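Adapter protein mecA 2 (Bacillus subtilis, PDB 3JTO) recognises unfolded and aggregated proteins as well as ComK and targets them to the ClpC protease, this chain being the C-terminal domain, which interacts with ClpC. Local coordinates at residues A[3-8]-A[43-48]. Residues are numbered along the deposited sequence; the frame is centred on the assembly and turned at random.
Sequences SADIIY and SLEDLG
Ile6 and Leu44, and further along Ala4 and Leu47, form antiparallel hydrogen-bonded pairs. In the first, Ile6 N reaches Leu44 O at 2.7 Å, and Leu44 N returns to Ile6 O. In the second, Ala4 N sits on a lone pair of Leu47 O at 2.8 Å and Leu47 N gives to Ala4 O at 3.0 Å.

Between these pairs the register slips by one residue, because Asp46 and Leu47 both face Ala4. This is a G1 beta bulge in the antiparallel sheet of the domain, joining its first strand to the strand that leads into helix 49-59. Asp46 takes the left-handed backbone conformation of the bulge (phi 61°, psi 48°); glycine is the commonest residue at this position, but aspartate tolerates positive phi relatively well. Its N lies badly angled to Ala4 O. The side chain of Asp5 accepts that N-H instead, OD1 to Asp46 N at 2.9 Å; with CG beside its own backbone N (chi1 -62°), the short aspartate arm delivers a carboxylate oxygen there.

At the exposed end of the contact acidic groups gather. Asp5 OD1 stands 3.7 Å from Asp46 OD1, a proximity that the Asp46 N-H may partly offset, while the CB and CG of Glu45 pass beside the Asp5 carboxylate.

Apolar residues suit the face turned to helix 49-59. Ile6 CD1 meets Leu47 CD1 at 3.8 Å, the two side chains crossing at about a right angle; Ile6 also packs on Val56, and small Ala4 on Ala52. On the face opposite Ile6, Ile7 CG1 lies 3.7 Å from the hydroxyl OG of Ser43, a compact neighbour; Ile70 touches both side chains.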
loop_
_atom_site.group_PDB
_atom_site.type_symbol
_atom_site.label_atom_id
_atom_site.label_comp_id
_atom_site.label_asym_id
_atom_site.label_seq_id
_atom_site.Cartn_x
_atom_site.Cartn_y
_atom_site.Cartn_z
ATOM N N SER A 3 10.855 -6.181 11.810
ATOM C CA SER A 3 9.760 -5.348 11.336
ATOM C C SER A 3 9.815 -5.269 9.805
ATOM O O SER A 3 10.889 -5.297 9.204
ATOM C CB SER A 3 9.776 -3.959 11.996
ATOM O OG SER A 3 10.478 -3.008 11.223
ATOM N N ALA A 4 8.654 -5.190 9.175
ATOM C CA ALA A 4 8.593 -5.372 7.730
ATOM C C ALA A 4 8.174 -4.122 6.964
ATOM O O ALA A 4 7.243 -3.418 7.353
ATOM C CB ALA A 4 7.668 -6.544 7.390
ATOM N N ASP A 5 8.878 -3.855 5.871
ATOM C CA ASP A 5 8.416 -2.881 4.881
ATOM C C ASP A 5 7.796 -3.622 3.700
ATOM O O ASP A 5 8.417 -4.513 3.117
ATOM C CB ASP A 5 9.565 -2.009 4.400
ATOM C CG ASP A 5 10.172 -1.199 5.508
ATOM O OD1 ASP A 5 9.531 -1.072 6.576
ATOM O OD2 ASP A 5 11.284 -0.685 5.314
ATOM N N ILE A 6 6.569 -3.255 3.355
ATOM C CA ILE A 6 5.813 -3.987 2.357
ATOM C C ILE A 6 5.459 -3.057 1.207
ATOM O O ILE A 6 4.816 -2.030 1.417
ATOM C CB ILE A 6 4.544 -4.630 2.995
ATOM C CG1 ILE A 6 4.928 -5.919 3.738
ATOM C CG2 ILE A 6 3.483 -4.942 1.960
ATOM C CD1 ILE A 6 3.804 -6.522 4.568
ATOM N N ILE A 7 5.915 -3.403 0.005
ATOM C CA ILE A 7 5.479 -2.720 -1.208
ATOM C C ILE A 7 4.803 -3.665 -2.201
ATOM O O ILE A 7 5.401 -4.639 -2.646
ATOM C CB ILE A 7 6.614 -2.024 -1.937
ATOM C CG1 ILE A 7 7.404 -1.127 -0.992
ATOM C CG2 ILE A 7 6.056 -1.198 -3.079
ATOM C CD1 ILE A 7 8.644 -0.536 -1.648
ATOM N N TYR A 8 3.558 -3.342 -2.545
ATOM C CA TYR A 8 2.766 -4.091 -3.511
ATOM C C TYR A 8 2.384 -3.282 -4.752
ATOM O O TYR A 8 2.195 -2.067 -4.681
ATOM C CB TYR A 8 1.492 -4.609 -2.843
ATOM C CG TYR A 8 1.618 -6.025 -2.349
ATOM C CD1 TYR A 8 0.884 -7.055 -2.930
ATOM C CD2 TYR A 8 2.487 -6.336 -1.317
ATOM C CE1 TYR A 8 1.016 -8.348 -2.486
ATOM C CE2 TYR A 8 2.621 -7.618 -0.868
ATOM C CZ TYR A 8 1.891 -8.617 -1.452
ATOM O OH TYR A 8 2.043 -9.894 -0.985
ATOM N N SER A 43 3.004 1.411 -0.419
ATOM C CA SER A 43 4.140 1.128 0.435
ATOM C C SER A 43 3.724 1.310 1.897
ATOM O O SER A 43 3.145 2.341 2.261
ATOM C CB SER A 43 5.300 2.070 0.085
ATOM O OG SER A 43 6.393 1.886 0.962
ATOM N N LEU A 44 4.013 0.303 2.718
ATOM C CA LEU A 44 3.749 0.350 4.153
ATOM C C LEU A 44 5.019 -0.048 4.891
ATOM O O LEU A 44 5.626 -1.058 4.581
ATOM C CB LEU A 44 2.612 -0.597 4.524
ATOM C CG LEU A 44 1.188 -0.194 4.136
ATOM C CD1 LEU A 44 0.303 -1.422 4.082
ATOM C CD2 LEU A 44 0.623 0.891 5.103
ATOM N N GLU A 45 5.422 0.751 5.869
ATOM C CA GLU A 45 6.702 0.541 6.537
ATOM C C GLU A 45 6.568 0.227 8.018
ATOM O O GLU A 45 5.590 0.618 8.642
ATOM C CB GLU A 45 7.585 1.763 6.350
ATOM C CG GLU A 45 8.219 1.842 4.988
ATOM C CD GLU A 45 8.876 3.185 4.738
ATOM O OE1 GLU A 45 8.503 4.161 5.425
ATOM O OE2 GLU A 45 9.756 3.258 3.850
ATOM N N ASP A 46 7.555 -0.497 8.555
ATOM C CA ASP A 46 7.689 -0.745 10.001
ATOM C C ASP A 46 6.519 -1.493 10.608
ATOM O O ASP A 46 5.987 -1.098 11.637
ATOM C CB ASP A 46 7.902 0.564 10.770
ATOM C CG ASP A 46 9.056 1.381 10.212
ATOM O OD1 ASP A 46 10.027 0.775 9.690
ATOM O OD2 ASP A 46 8.986 2.626 10.279
ATOM N N LEU A 47 6.119 -2.574 9.962
ATOM C CA LEU A 47 5.046 -3.409 10.462
ATOM C C LEU A 47 5.617 -4.501 11.372
ATOM O O LEU A 47 6.625 -5.114 11.049
ATOM C CB LEU A 47 4.289 -4.038 9.280
ATOM C CG LEU A 47 3.719 -3.038 8.264
ATOM C CD1 LEU A 47 3.081 -3.752 7.092
ATOM C CD2 LEU A 47 2.721 -2.084 8.922
ATOM N N GLY A 48 4.973 -4.722 12.511
ATOM C CA GLY A 48 5.193 -5.920 13.288
ATOM C C GLY A 48 4.938 -7.126 12.408
ATOM O O GLY A 48 4.269 -7.023 11.384
#